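Local coordinates for protein CdiI toxin (Salmonella enterica subsp. enterica serovar Rubislaw str. ATCC 10717, PDB 4ZQU) that neutralizes the cognate CdiA-CT toxin as the immunity protein of a bacterial contact-dependent growth inhibition system, at residues 6-11 / 59-64; 18-23 / 38-43; 45-50 / 164-169; 65-70 / 80-85. All coordinates share one frame; numbering follows the deposited sequence. Where two conformers were deposited one is given.

Interaction 1. Residues 6-11 / 59-64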
loop_
_atom_site.group_PDB
_atom_site.type_symbol
_atom_site.label_atom_id
_atom_site.label_comp_id
_atom_site.label_asym_id
_atom_site.label_seq_id
_atom_site.Cartn_x
_atom_site.Cartn_y
_atom_site.Cartn_z
ATOM N N LYS B 6 9.734 9.534 -13.394
ATOM C CA LYS B 6 8.330 9.557 -13.779
ATOM C C LYS B 6 7.855 8.161 -14.161
ATOM O O LYS B 6 8.508 7.459 -14.932
ATOM C CB LYS B 6 8.094 10.529 -14.937
ATOM C CG LYS B 6 6.632 10.643 -15.334
ATOM C CD LYS B 6 6.418 11.696 -16.402
ATOM C CE LYS B 6 4.940 11.881 -16.700
ATOM N NZ LYS B 6 4.723 12.980 -17.678
ATOM N N SER B 7 6.714 7.763 -13.607
ATOM C CA SER B 7 6.149 6.446 -13.867
ATOM C C SER B 7 4.650 6.528 -14.116
ATOM O O SER B 7 4.018 7.552 -13.857
ATOM C CB SER B 7 6.422 5.495 -12.697
ATOM O OG SER B 7 7.797 5.461 -12.364
ATOM N N ALA B 8 4.093 5.434 -14.624
ATOM C CA ALA B 8 2.656 5.302 -14.814
ATOM C C ALA B 8 2.202 3.966 -14.241
ATOM O O ALA B 8 2.923 2.971 -14.322
ATOM C CB ALA B 8 2.294 5.413 -16.285
ATOM N N TRP B 9 1.012 3.944 -13.655
ATOM C CA TRP B 9 0.543 2.747 -12.972
ATOM C C TRP B 9 -0.838 2.298 -13.429
ATOM O O TRP B 9 -1.569 3.030 -14.095
ATOM C CB TRP B 9 0.521 2.971 -11.458
ATOM C CG TRP B 9 1.839 3.364 -10.874
ATOM C CD1 TRP B 9 2.793 2.530 -10.374
ATOM C CD2 TRP B 9 2.346 4.695 -10.716
ATOM N NE1 TRP B 9 3.865 3.257 -9.916
ATOM C CE2 TRP B 9 3.616 4.587 -10.116
ATOM C CE3 TRP B 9 1.851 5.963 -11.026
ATOM C CZ2 TRP B 9 4.397 5.701 -9.820
ATOM C CZ3 TRP B 9 2.627 7.067 -10.734
ATOM C CH2 TRP B 9 3.887 6.930 -10.136
ATOM N N ALA B 10 -1.176 1.074 -13.053
ATOM C CA ALA B 10 -2.491 0.511 -13.295
ATOM C C ALA B 10 -2.649 -0.684 -12.371
ATOM O O ALA B 10 -1.665 -1.175 -11.818
ATOM C CB ALA B 10 -2.656 0.106 -14.751
ATOM N N SER B 11 -3.882 -1.149 -12.194
ATOM C CA SER B 11 -4.130 -2.305 -11.341
ATOM C C SER B 11 -5.143 -3.258 -11.967
ATOM O O SER B 11 -6.151 -2.827 -12.530
ATOM C CB SER B 11 -4.611 -1.856 -9.960
ATOM O OG SER B 11 -4.576 -2.930 -9.036
ATOM N N SER B 59 -1.888 5.310 -19.879
ATOM C CA SER B 59 -1.783 6.623 -20.496
ATOM C C SER B 59 -2.528 7.683 -19.687
ATOM O O SER B 59 -2.248 8.874 -19.808
ATOM C CB SER B 59 -2.313 6.582 -21.930
ATOM O OG SER B 59 -3.650 6.118 -21.967
ATOM N N HIS B 60 -3.473 7.240 -18.862
ATOM C CA HIS B 60 -4.250 8.155 -18.034
ATOM C C HIS B 60 -3.676 8.290 -16.632
ATOM O O HIS B 60 -4.242 8.981 -15.786
ATOM C CB HIS B 60 -5.704 7.694 -17.952
ATOM C CG HIS B 60 -6.462 7.880 -19.226
ATOM N ND1 HIS B 60 -6.293 7.058 -20.319
ATOM C CD2 HIS B 60 -7.378 8.810 -19.591
ATOM C CE1 HIS B 60 -7.079 7.467 -21.298
ATOM N NE2 HIS B 60 -7.747 8.526 -20.884
ATOM N N SER B 61 -2.550 7.629 -16.389
ATOM C CA SER B 61 -1.913 7.675 -15.082
ATOM C C SER B 61 -1.247 9.020 -14.846
ATOM O O SER B 61 -0.690 9.621 -15.766
ATOM C CB SER B 61 -0.892 6.547 -14.942
ATOM O OG SER B 61 -0.309 6.549 -13.652
ATOM N N ARG B 62 -1.308 9.487 -13.604
ATOM C CA ARG B 62 -0.723 10.766 -13.237
ATOM C C ARG B 62 0.494 10.604 -12.335
ATOM O O ARG B 62 0.516 9.757 -11.445
ATOM C CB ARG B 62 -1.761 11.647 -12.543
ATOM C CG ARG B 62 -2.861 12.147 -13.455
ATOM C CD ARG B 62 -3.791 13.077 -12.707
ATOM N NE ARG B 62 -4.619 12.360 -11.743
ATOM C CZ ARG B 62 -5.153 12.917 -10.661
ATOM N NH1 ARG B 62 -4.935 14.199 -10.397
ATOM N NH2 ARG B 62 -5.900 12.191 -9.839
ATOM N N PHE B 63 1.505 11.426 -12.586
ATOM C CA PHE B 63 2.695 11.494 -11.751
ATOM C C PHE B 63 2.512 12.646 -10.769
ATOM O O PHE B 63 2.815 13.795 -11.083
ATOM C CB PHE B 63 3.941 11.681 -12.617
ATOM C CG PHE B 63 5.228 11.552 -11.868
ATOM C CD1 PHE B 63 5.486 10.434 -11.098
ATOM C CD2 PHE B 63 6.194 12.539 -11.955
ATOM C CE1 PHE B 63 6.677 10.310 -10.412
ATOM C CE2 PHE B 63 7.389 12.421 -11.273
ATOM C CZ PHE B 63 7.632 11.305 -10.502
ATOM N N VAL B 64 2.010 12.331 -9.580
ATOM C CA VAL B 64 1.402 13.346 -8.730
ATOM C C VAL B 64 1.717 13.155 -7.241
ATOM O O VAL B 64 1.852 12.030 -6.762
ATOM C CB VAL B 64 -0.137 13.360 -8.964
ATOM C CG1 VAL B 64 -0.711 11.955 -8.842
ATOM C CG2 VAL B 64 -0.852 14.336 -8.034
HETATM O O HOH W 1 2.075 8.802 -14.527
#
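Phe63 lays one face of its ring over the backbone of Lys6, whose CA sits 3.7 Å from the centroid of that ring and almost on its normal. This is a CH-pi contact, and it suits a CA, whose hydrogen is slightly polarised by the flanking peptide groups. The aliphatic start of the Lys6 side chain joins in, with CG 3.8 Å from CG of Phe63; the chain then runs on fully extended, so that the ammonium leaves the aromatic surface, which suits a long flexible residue at an exposed place. At its rim the same phenyl ring meets Trp9, whose CH2 lies 4.0 Å from Phe63 CD1, so the two aromatics abut edge to edge. The indole also turns its CZ3 edge to Arg62 O, 3.5 Å away and in the ring plane, while Ser7 CB of the same segment rests on one face.

The segment 6-11 enters strand 8-14 of the large antiparallel sheet, and 59-64 lies on the connection from helix 47-59 into strand 64-65. Ser61 makes the direct hydrogen bond between them. Its OG stands anti to the backbone N (chi1 -177°), which carries it to the strand, where Trp9 N donates to OG over 2.9 Å in a nearly straight bond (167°). The hydroxyl can accept and donate at once, and OG is also bonded to Tyr24 O of strand 19-26, so one small side chain ties the loop to two adjacent strands. Beside it the methyl of Ala8 packs on Ser61 CB at 3.6 Å, a fit that needs little bulk.

Interaction 2. Residues 18-23 / 38-43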
loop_
_atom_site.group_PDB
_atom_site.type_symbol
_atom_site.label_atom_id
_atom_site.label_comp_id
_atom_site.label_asym_id
_atom_site.label_seq_id
_atom_site.Cartn_x
_atom_site.Cartn_y
_atom_site.Cartn_z
ATOM N N PHE B 18 -14.899 -11.807 -14.494
ATOM C CA PHE B 18 -14.343 -10.687 -15.250
ATOM C C PHE B 18 -12.860 -10.419 -15.021
ATOM O O PHE B 18 -12.239 -10.965 -14.109
ATOM C CB PHE B 18 -15.131 -9.407 -14.938
ATOM C CG PHE B 18 -14.989 -8.923 -13.514
ATOM C CD1 PHE B 18 -13.949 -8.079 -13.147
ATOM C CD2 PHE B 18 -15.904 -9.307 -12.545
ATOM C CE1 PHE B 18 -13.824 -7.635 -11.842
ATOM C CE2 PHE B 18 -15.782 -8.864 -11.238
ATOM C CZ PHE B 18 -14.740 -8.028 -10.888
ATOM N N ILE B 19 -12.311 -9.562 -15.877
ATOM C CA ILE B 19 -10.988 -8.982 -15.693
ATOM C C ILE B 19 -11.124 -7.463 -15.651
ATOM O O ILE B 19 -11.719 -6.864 -16.549
ATOM C CB ILE B 19 -10.021 -9.382 -16.814
ATOM C CG1 ILE B 19 -9.828 -10.898 -16.838
ATOM C CG2 ILE B 19 -8.686 -8.675 -16.644
ATOM C CD1 ILE B 19 -8.837 -11.358 -17.879
ATOM N N CYS B 20 -10.577 -6.841 -14.611
ATOM C CA CYS B 20 -10.771 -5.411 -14.395
ATOM C C CYS B 20 -9.457 -4.642 -14.345
ATOM O O CYS B 20 -8.637 -4.860 -13.455
ATOM C CB CYS B 20 -11.551 -5.178 -13.100
ATOM S SG CYS B 20 -11.993 -3.455 -12.792
ATOM N N VAL B 21 -9.270 -3.729 -15.295
ATOM C CA VAL B 21 -8.070 -2.899 -15.336
ATOM C C VAL B 21 -8.396 -1.442 -15.016
ATOM O O VAL B 21 -9.187 -0.806 -15.714
ATOM C CB VAL B 21 -7.378 -2.969 -16.710
ATOM C CG1 VAL B 21 -6.119 -2.118 -16.711
ATOM C CG2 VAL B 21 -7.054 -4.410 -17.071
ATOM N N ASP B 22 -7.782 -0.924 -13.955
ATOM C CA ASP B 22 -7.986 0.460 -13.530
ATOM C C ASP B 22 -6.699 1.268 -13.596
ATOM O O ASP B 22 -5.612 0.734 -13.396
ATOM C CB ASP B 22 -8.531 0.519 -12.100
ATOM C CG ASP B 22 -9.966 0.072 -12.003
ATOM O OD1 ASP B 22 -10.192 -1.096 -11.626
ATOM O OD2 ASP B 22 -10.865 0.888 -12.291
ATOM N N THR B 23 -6.833 2.562 -13.859
ATOM C CA THR B 23 -5.704 3.476 -13.794
ATOM C C THR B 23 -5.346 3.794 -12.344
ATOM O O THR B 23 -6.207 4.175 -11.553
ATOM C CB THR B 23 -6.004 4.791 -14.535
ATOM O OG1 THR B 23 -6.158 4.534 -15.934
ATOM C CG2 THR B 23 -4.879 5.786 -14.331
ATOM N N GLN B 38 -11.298 2.929 -16.500
ATOM C CA GLN B 38 -11.484 1.528 -16.153
ATOM C C GLN B 38 -11.893 0.714 -17.372
ATOM O O GLN B 38 -12.743 1.136 -18.155
ATOM C CB GLN B 38 -12.535 1.377 -15.055
ATOM C CG GLN B 38 -12.835 -0.070 -14.708
ATOM C CD GLN B 38 -13.977 -0.214 -13.731
ATOM O OE1 GLN B 38 -15.067 -0.655 -14.094
ATOM N NE2 GLN B 38 -13.734 0.151 -12.480
ATOM N N HIS B 39 -11.281 -0.456 -17.530
ATOM C CA HIS B 39 -11.650 -1.368 -18.604
ATOM C C HIS B 39 -12.091 -2.713 -18.039
ATOM O O HIS B 39 -11.294 -3.441 -17.446
ATOM C CB HIS B 39 -10.486 -1.558 -19.581
ATOM C CG HIS B 39 -10.083 -0.303 -20.291
ATOM N ND1 HIS B 39 -10.920 0.361 -21.161
ATOM C CD2 HIS B 39 -8.930 0.405 -20.262
ATOM C CE1 HIS B 39 -10.301 1.430 -21.634
ATOM N NE2 HIS B 39 -9.093 1.479 -21.106
ATOM N N LEU B 40 -13.371 -3.026 -18.215
ATOM C CA LEU B 40 -13.914 -4.320 -17.820
ATOM C C LEU B 40 -13.952 -5.259 -19.018
ATOM O O LEU B 40 -14.209 -4.830 -20.143
ATOM C CB LEU B 40 -15.316 -4.166 -17.225
ATOM C CG LEU B 40 -15.405 -3.605 -15.806
ATOM C CD1 LEU B 40 -16.851 -3.354 -15.423
ATOM C CD2 LEU B 40 -14.754 -4.556 -14.823
ATOM N N SER B 41 -13.696 -6.539 -18.773
ATOM C CA SER B 41 -13.679 -7.526 -19.846
ATOM C C SER B 41 -14.000 -8.929 -19.338
ATOM O O SER B 41 -13.896 -9.205 -18.144
ATOM C CB SER B 41 -12.316 -7.522 -20.543
ATOM O OG SER B 41 -11.480 -8.549 -20.034
ATOM N N SER B 42 -14.400 -9.808 -20.252
ATOM C CA SER B 42 -14.584 -11.214 -19.923
ATOM C C SER B 42 -13.214 -11.871 -19.890
ATOM O O SER B 42 -12.339 -11.519 -20.683
ATOM C CB SER B 42 -15.494 -11.908 -20.936
ATOM O OG SER B 42 -15.282 -11.408 -22.244
ATOM N N PRO B 43 -13.018 -12.832 -18.975
ATOM C CA PRO B 43 -11.719 -13.475 -18.739
ATOM C C PRO B 43 -11.077 -14.128 -19.969
ATOM O O PRO B 43 -10.002 -14.710 -19.831
ATOM C CB PRO B 43 -12.049 -14.537 -17.687
ATOM C CG PRO B 43 -13.228 -13.987 -16.968
ATOM C CD PRO B 43 -14.040 -13.300 -18.023
#
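Asp22 and Gln38 lie side by side and point the same way from paired strands, with their carboxylate and amide planes 85° apart. The extended Gln38 chain brings NE2 to within 3.0 Å of Asp22 OD2, where it donates to the syn lone pair along a direction in its own amide plane. On the same face Cys20 SG touches Leu40 CD2 at 3.6 Å, and that methyl also meets the Phe18 ring obliquely, at 4.0 Å from CD1. Sulfur, branched alkyl and ring together form an apolar patch under helix 87-105. The other face carries Ile19, Val21, His39 and Ser41. Here Ile19 CD1 reaches Pro43 CA (3.7 Å), and helix 47-59 packs on Val21 and His39.

Strands 19-26 and 30-41 form an antiparallel beta hairpin. Ile19–Ser41 and Val21–His39 are its hydrogen-bonded pairs, each closed by two backbone bonds; Cys20–Leu40 and Asp22–Gln38 are non-hydrogen-bonded pairs.

Trp97 NE1 of helix 87-105 donates to Asp22 OD1, so the buried carboxylate receives a neutral N-H at each oxygen. This is consistent with an ionised Asp22 stabilised by hydrogen bonding.

Interaction 3. Residues 45-50 / 164-169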
loop_
_atom_site.group_PDB
_atom_site.type_symbol
_atom_site.label_atom_id
_atom_site.label_comp_id
_atom_site.label_asym_id
_atom_site.label_seq_id
_atom_site.Cartn_x
_atom_site.Cartn_y
_atom_site.Cartn_z
ATOM N N VAL B 45 -10.550 -12.336 -22.951
ATOM C CA VAL B 45 -10.154 -11.239 -23.835
ATOM C C VAL B 45 -8.813 -11.561 -24.505
ATOM O O VAL B 45 -7.929 -12.148 -23.879
ATOM C CB VAL B 45 -10.048 -9.905 -23.052
ATOM C CG1 VAL B 45 -9.291 -10.109 -21.744
ATOM C CG2 VAL B 45 -9.414 -8.803 -23.896
ATOM N N SER B 46 -8.667 -11.199 -25.778
ATOM C CA SER B 46 -7.411 -11.407 -26.500
ATOM C C SER B 46 -6.263 -10.623 -25.868
ATOM O O SER B 46 -6.479 -9.573 -25.264
ATOM C CB SER B 46 -7.563 -11.006 -27.971
ATOM O OG SER B 46 -7.633 -9.598 -28.114
ATOM N N ASP B 47 -5.043 -11.134 -26.012
ATOM C CA ASP B 47 -3.863 -10.475 -25.456
ATOM C C ASP B 47 -3.630 -9.110 -26.092
ATOM O O ASP B 47 -3.001 -8.240 -25.494
ATOM C CB ASP B 47 -2.617 -11.352 -25.632
ATOM C CG ASP B 47 -2.619 -12.561 -24.713
ATOM O OD1 ASP B 47 -3.493 -12.635 -23.823
ATOM O OD2 ASP B 47 -1.741 -13.438 -24.870
ATOM N N LEU B 48 -4.136 -8.931 -27.306
ATOM C CA LEU B 48 -4.034 -7.650 -27.994
ATOM C C LEU B 48 -4.914 -6.620 -27.297
ATOM O O LEU B 48 -4.437 -5.561 -26.890
ATOM C CB LEU B 48 -4.435 -7.791 -29.467
ATOM C CG LEU B 48 -4.091 -6.663 -30.449
ATOM C CD1 LEU B 48 -4.088 -7.197 -31.872
ATOM C CD2 LEU B 48 -5.045 -5.482 -30.342
ATOM N N ASP B 49 -6.201 -6.938 -27.174
ATOM C CA ASP B 49 -7.169 -6.036 -26.558
ATOM C C ASP B 49 -6.850 -5.793 -25.093
ATOM O O ASP B 49 -6.824 -4.651 -24.636
ATOM C CB ASP B 49 -8.585 -6.594 -26.695
ATOM C CG ASP B 49 -9.073 -6.598 -28.126
ATOM O OD1 ASP B 49 -8.542 -5.809 -28.937
ATOM O OD2 ASP B 49 -9.989 -7.387 -28.439
ATOM N N LEU B 50 -6.616 -6.878 -24.363
ATOM C CA LEU B 50 -6.236 -6.800 -22.958
ATOM C C LEU B 50 -5.002 -5.925 -22.767
ATOM O O LEU B 50 -4.900 -5.183 -21.794
ATOM C CB LEU B 50 -5.973 -8.199 -22.402
ATOM C CG LEU B 50 -5.416 -8.261 -20.979
ATOM C CD1 LEU B 50 -6.416 -7.671 -19.994
ATOM C CD2 LEU B 50 -5.045 -9.690 -20.603
ATOM N N ILE B 164 2.180 -7.341 -24.067
ATOM C CA ILE B 164 1.811 -6.814 -22.759
ATOM C C ILE B 164 0.643 -7.596 -22.156
ATOM O O ILE B 164 0.690 -7.996 -20.991
ATOM C CB ILE B 164 1.454 -5.319 -22.846
ATOM C CG1 ILE B 164 2.703 -4.504 -23.190
ATOM C CG2 ILE B 164 0.855 -4.835 -21.537
ATOM C CD1 ILE B 164 2.459 -3.017 -23.323
ATOM N N GLY B 165 -0.397 -7.820 -22.955
ATOM C CA GLY B 165 -1.527 -8.622 -22.521
ATOM C C GLY B 165 -1.099 -10.033 -22.164
ATOM O O GLY B 165 -1.598 -10.619 -21.202
ATOM N N ALA B 166 -0.165 -10.576 -22.941
ATOM C CA ALA B 166 0.360 -11.917 -22.703
ATOM C C ALA B 166 1.151 -11.982 -21.400
ATOM O O ALA B 166 1.045 -12.950 -20.646
ATOM C CB ALA B 166 1.229 -12.358 -23.869
ATOM N N GLY B 167 1.946 -10.948 -21.144
ATOM C CA GLY B 167 2.721 -10.873 -19.922
ATOM C C GLY B 167 1.837 -10.767 -18.696
ATOM O O GLY B 167 2.165 -11.287 -17.630
ATOM N N LEU B 168 0.704 -10.091 -18.855
ATOM C CA LEU B 168 -0.245 -9.921 -17.764
ATOM C C LEU B 168 -0.832 -11.260 -17.338
ATOM O O LEU B 168 -0.966 -11.538 -16.148
ATOM C CB LEU B 168 -1.361 -8.956 -18.170
ATOM C CG LEU B 168 -2.434 -8.657 -17.122
ATOM C CD1 LEU B 168 -1.805 -8.253 -15.800
ATOM C CD2 LEU B 168 -3.359 -7.564 -17.625
ATOM N N ARG B 169 -1.172 -12.092 -18.317
ATOM C CA ARG B 169 -1.726 -13.408 -18.026
ATOM C C ARG B 169 -0.686 -14.308 -17.372
ATOM O O ARG B 169 -1.018 -15.163 -16.551
ATOM C CB ARG B 169 -2.265 -14.052 -19.301
ATOM C CG ARG B 169 -3.399 -13.263 -19.922
ATOM C CD ARG B 169 -4.607 -14.141 -20.155
ATOM N NE ARG B 169 -5.748 -13.380 -20.652
ATOM C CZ ARG B 169 -6.974 -13.877 -20.776
ATOM N NH1 ARG B 169 -7.214 -15.137 -20.436
ATOM N NH2 ARG B 169 -7.960 -13.117 -21.234
#
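Asp47 O receives a CA-H...O contact from Gly165, whose CA lies 3.3 Å away. The approach is possible because Gly165 has no side chain on the surface it turns to Asp47: the first turn of helix 47-59 comes down directly on the backbone of helix 161-172, with Asp47 CA 4.2 Å from Gly165 CA. Asp47 flanks this point with its carboxylate, and OD2 touches the small methyl of Ala166 at 3.3 Å. OD1 faces Arg169 NE at 4.0 Å, a long salt bridge well out of the guanidinium plane, where charge attraction acts without an N-H pointing at the oxygen.

Arg169 bends at chi2 (-127°) to pass along Leu50, whose CD2 is 3.8 Å from NE, and its guanidinium comes edge-on to Val45 CG1, while NH1 makes a weak hydrogen bond to Pro43 O. On the other flank Leu50 CD1 and Leu168 CD2 meet at 3.9 Å, the two side chains crossing at about a right angle. Ser46 is the N-cap of helix 47-59, its OG accepting from Asp49 N (3.2 Å), which helps hold the first turn, from which Asp47 and Leu50 project.

Leu168 packs on Ile131 of strand 129-138 and also on Val54, further along helix 47-59; Val45 and Arg169 rest on Ile19 of strand 19-26.

Interaction 4. Residues 65-70 / 80-85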
loop_
_atom_site.group_PDB
_atom_site.type_symbol
_atom_site.label_atom_id
_atom_site.label_comp_id
_atom_site.label_asym_id
_atom_site.label_seq_id
_atom_site.Cartn_x
_atom_site.Cartn_y
_atom_site.Cartn_z
ATOM N N LEU B 65 1.858 14.269 -6.527
ATOM C CA LEU B 65 2.042 14.278 -5.075
ATOM C C LEU B 65 0.868 14.990 -4.396
ATOM O O LEU B 65 0.119 15.703 -5.061
ATOM C CB LEU B 65 3.366 14.954 -4.715
ATOM C CG LEU B 65 4.598 14.060 -4.828
ATOM C CD1 LEU B 65 5.861 14.879 -4.659
ATOM C CD2 LEU B 65 4.529 12.950 -3.792
ATOM N N PRO B 66 0.693 14.792 -3.074
ATOM C CA PRO B 66 -0.428 15.452 -2.387
ATOM C C PRO B 66 -0.392 16.974 -2.493
ATOM O O PRO B 66 -1.412 17.603 -2.779
ATOM C CB PRO B 66 -0.252 15.017 -0.930
ATOM C CG PRO B 66 0.489 13.737 -1.005
ATOM C CD PRO B 66 1.409 13.863 -2.181
ATOM N N ALA B 67 0.784 17.547 -2.264
ATOM C CA ALA B 67 0.961 18.992 -2.258
ATOM C C ALA B 67 2.438 19.310 -2.459
ATOM O O ALA B 67 3.281 18.425 -2.309
ATOM C CB ALA B 67 0.440 19.589 -0.947
ATOM N N PRO B 68 2.759 20.565 -2.825
ATOM C CA PRO B 68 4.163 20.975 -2.944
ATOM C C PRO B 68 4.957 20.796 -1.651
ATOM O O PRO B 68 4.455 21.086 -0.567
ATOM C CB PRO B 68 4.059 22.458 -3.310
ATOM C CG PRO B 68 2.767 22.570 -4.022
ATOM C CD PRO B 68 1.843 21.598 -3.341
ATOM N N ARG B 69 6.191 20.316 -1.781
ATOM C CA ARG B 69 7.100 20.178 -0.651
ATOM C C ARG B 69 8.317 21.063 -0.868
ATOM O O ARG B 69 8.902 21.070 -1.951
ATOM C CB ARG B 69 7.533 18.720 -0.474
ATOM C CG ARG B 69 6.404 17.757 -0.151
ATOM C CD ARG B 69 6.093 17.737 1.337
ATOM N NE ARG B 69 7.231 17.275 2.129
ATOM C CZ ARG B 69 7.543 15.997 2.317
ATOM N NH1 ARG B 69 6.811 15.041 1.762
ATOM N NH2 ARG B 69 8.593 15.671 3.057
ATOM N N THR B 70 8.700 21.809 0.161
ATOM C CA THR B 70 9.835 22.716 0.050
ATOM C C THR B 70 11.024 22.230 0.867
ATOM O O THR B 70 12.158 22.634 0.623
ATOM C CB THR B 70 9.466 24.140 0.504
ATOM O OG1 THR B 70 8.996 24.106 1.857
ATOM C CG2 THR B 70 8.380 24.720 -0.390
ATOM N N PHE B 80 0.238 17.961 -8.633
ATOM C CA PHE B 80 -0.287 17.917 -7.272
ATOM C C PHE B 80 -1.804 17.767 -7.229
ATOM O O PHE B 80 -2.527 18.391 -8.007
ATOM C CB PHE B 80 0.136 19.171 -6.505
ATOM C CG PHE B 80 1.612 19.437 -6.555
ATOM C CD1 PHE B 80 2.500 18.624 -5.865
ATOM C CD2 PHE B 80 2.115 20.495 -7.295
ATOM C CE1 PHE B 80 3.862 18.861 -5.914
ATOM C CE2 PHE B 80 3.477 20.740 -7.346
ATOM C CZ PHE B 80 4.352 19.922 -6.655
ATOM N N ASP B 81 -2.274 16.932 -6.307
ATOM C CA ASP B 81 -3.699 16.671 -6.146
ATOM C C ASP B 81 -3.970 16.187 -4.728
ATOM O O ASP B 81 -3.713 15.030 -4.400
ATOM C CB ASP B 81 -4.178 15.636 -7.166
ATOM C CG ASP B 81 -5.691 15.530 -7.231
ATOM O OD1 ASP B 81 -6.376 16.024 -6.313
ATOM O OD2 ASP B 81 -6.199 14.937 -8.204
ATOM N N LEU B 82 -4.501 17.072 -3.892
ATOM C CA LEU B 82 -4.714 16.753 -2.487
ATOM C C LEU B 82 -5.859 15.764 -2.269
ATOM O O LEU B 82 -5.798 14.925 -1.371
ATOM C CB LEU B 82 -4.978 18.031 -1.693
ATOM C CG LEU B 82 -4.818 17.873 -0.183
ATOM C CD1 LEU B 82 -3.350 17.663 0.180
ATOM C CD2 LEU B 82 -5.398 19.078 0.542
ATOM N N ASP B 83 -6.900 15.872 -3.088
ATOM C CA ASP B 83 -8.090 15.036 -2.943
ATOM C C ASP B 83 -7.846 13.577 -3.319
ATOM O O ASP B 83 -8.533 12.678 -2.825
ATOM C CB ASP B 83 -9.234 15.595 -3.788
ATOM C CG ASP B 83 -9.794 16.883 -3.227
ATOM O OD1 ASP B 83 -9.758 17.069 -1.991
ATOM O OD2 ASP B 83 -10.266 17.716 -4.026
ATOM N N LEU B 84 -6.896 13.347 -4.221
ATOM C CA LEU B 84 -6.509 11.991 -4.579
ATOM C C LEU B 84 -5.969 11.265 -3.353
ATOM O O LEU B 84 -6.384 10.146 -3.041
ATOM C CB LEU B 84 -5.461 12.004 -5.693
ATOM C CG LEU B 84 -4.886 10.642 -6.098
ATOM C CD1 LEU B 84 -5.935 9.797 -6.800
ATOM C CD2 LEU B 84 -3.644 10.795 -6.965
ATOM N N TYR B 85 -5.059 11.931 -2.649
ATOM C CA TYR B 85 -4.356 11.344 -1.515
ATOM C C TYR B 85 -5.145 11.384 -0.204
ATOM O O TYR B 85 -4.769 10.714 0.761
ATOM C CB TYR B 85 -3.013 12.048 -1.324
ATOM C CG TYR B 85 -1.949 11.611 -2.306
ATOM C CD1 TYR B 85 -1.736 12.307 -3.491
ATOM C CD2 TYR B 85 -1.155 10.502 -2.047
ATOM C CE1 TYR B 85 -0.760 11.908 -4.389
ATOM C CE2 TYR B 85 -0.181 10.095 -2.937
ATOM C CZ TYR B 85 0.015 10.802 -4.106
ATOM O OH TYR B 85 0.988 10.397 -4.990
#
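Proline-on-ring packing dominates: Pro66 packs on Tyr85 and Pro68 on Phe80. Pro66 CG stands over a face of the Tyr85 ring, 3.7 Å from the centroid and 19° off the normal, displaced toward the rim. Pro68 CG lies over the centre of the Phe80 ring at 3.9 Å. Both are CH-pi contacts, for which the flat-sided, rigid pyrrolidine ring, which offers its C-H bonds to an aromatic face, is well suited. Phe80 has its CG beside the backbone N (chi1 -52°), which brings CD1 alongside Leu65 CB at 3.9 Å as well.

Among aliphatic groups, Leu82 CD1 reaches Pro66 CB at 4.2 Å and also touches Ala67 CB.

The hydrogen bond across the contact runs from Asp81 N to Leu65 O, 3.0 Å long. That oxygen also takes a CA-H...O contact from Phe80 CA at 3.2 Å. Within 80-85, Asp81 OD1 accepts weakly from Asp83 N and Leu84 N, while OD2 pairs with Arg62. The hydroxyl of Tyr85 bonds to Val64 O.

Leu65 and Phe80 pair in a short parallel two-stranded sheet, and Asp81 follows as the N-cap of helix 82-85, a strand-to-helix junction. This junction forms part of the toxin interface: Pro66 packs on Val13 of the toxin chain, and Arg69 forms a salt bridge with Asp28 of that chain.

Overall arrangement
Interactions 1 and 2 share the large antiparallel sheet, their centres about 17 Å apart; Ser11 N probably bonds to Asp22 O (2.8 Å) where strands 8-14 and 19-26 run together. Interaction 3 adjoins interaction 2 at the Ile19 end of strand 19-26, their centres about 11 Å apart, and Ile19 CG2 touches Leu50 CD1 at 4.2 Å. Interaction 4 abuts interaction 1 through Arg62 NH1 and Asp81 OD2, a salt bridge of 2.6 Å. Interactions 3 and 4 lie on opposite sides of the chain's centre, about 33 Å between centres. Among the four, the toxin chain touches interaction 4 alone; interaction 1 lies between it and the large sheet.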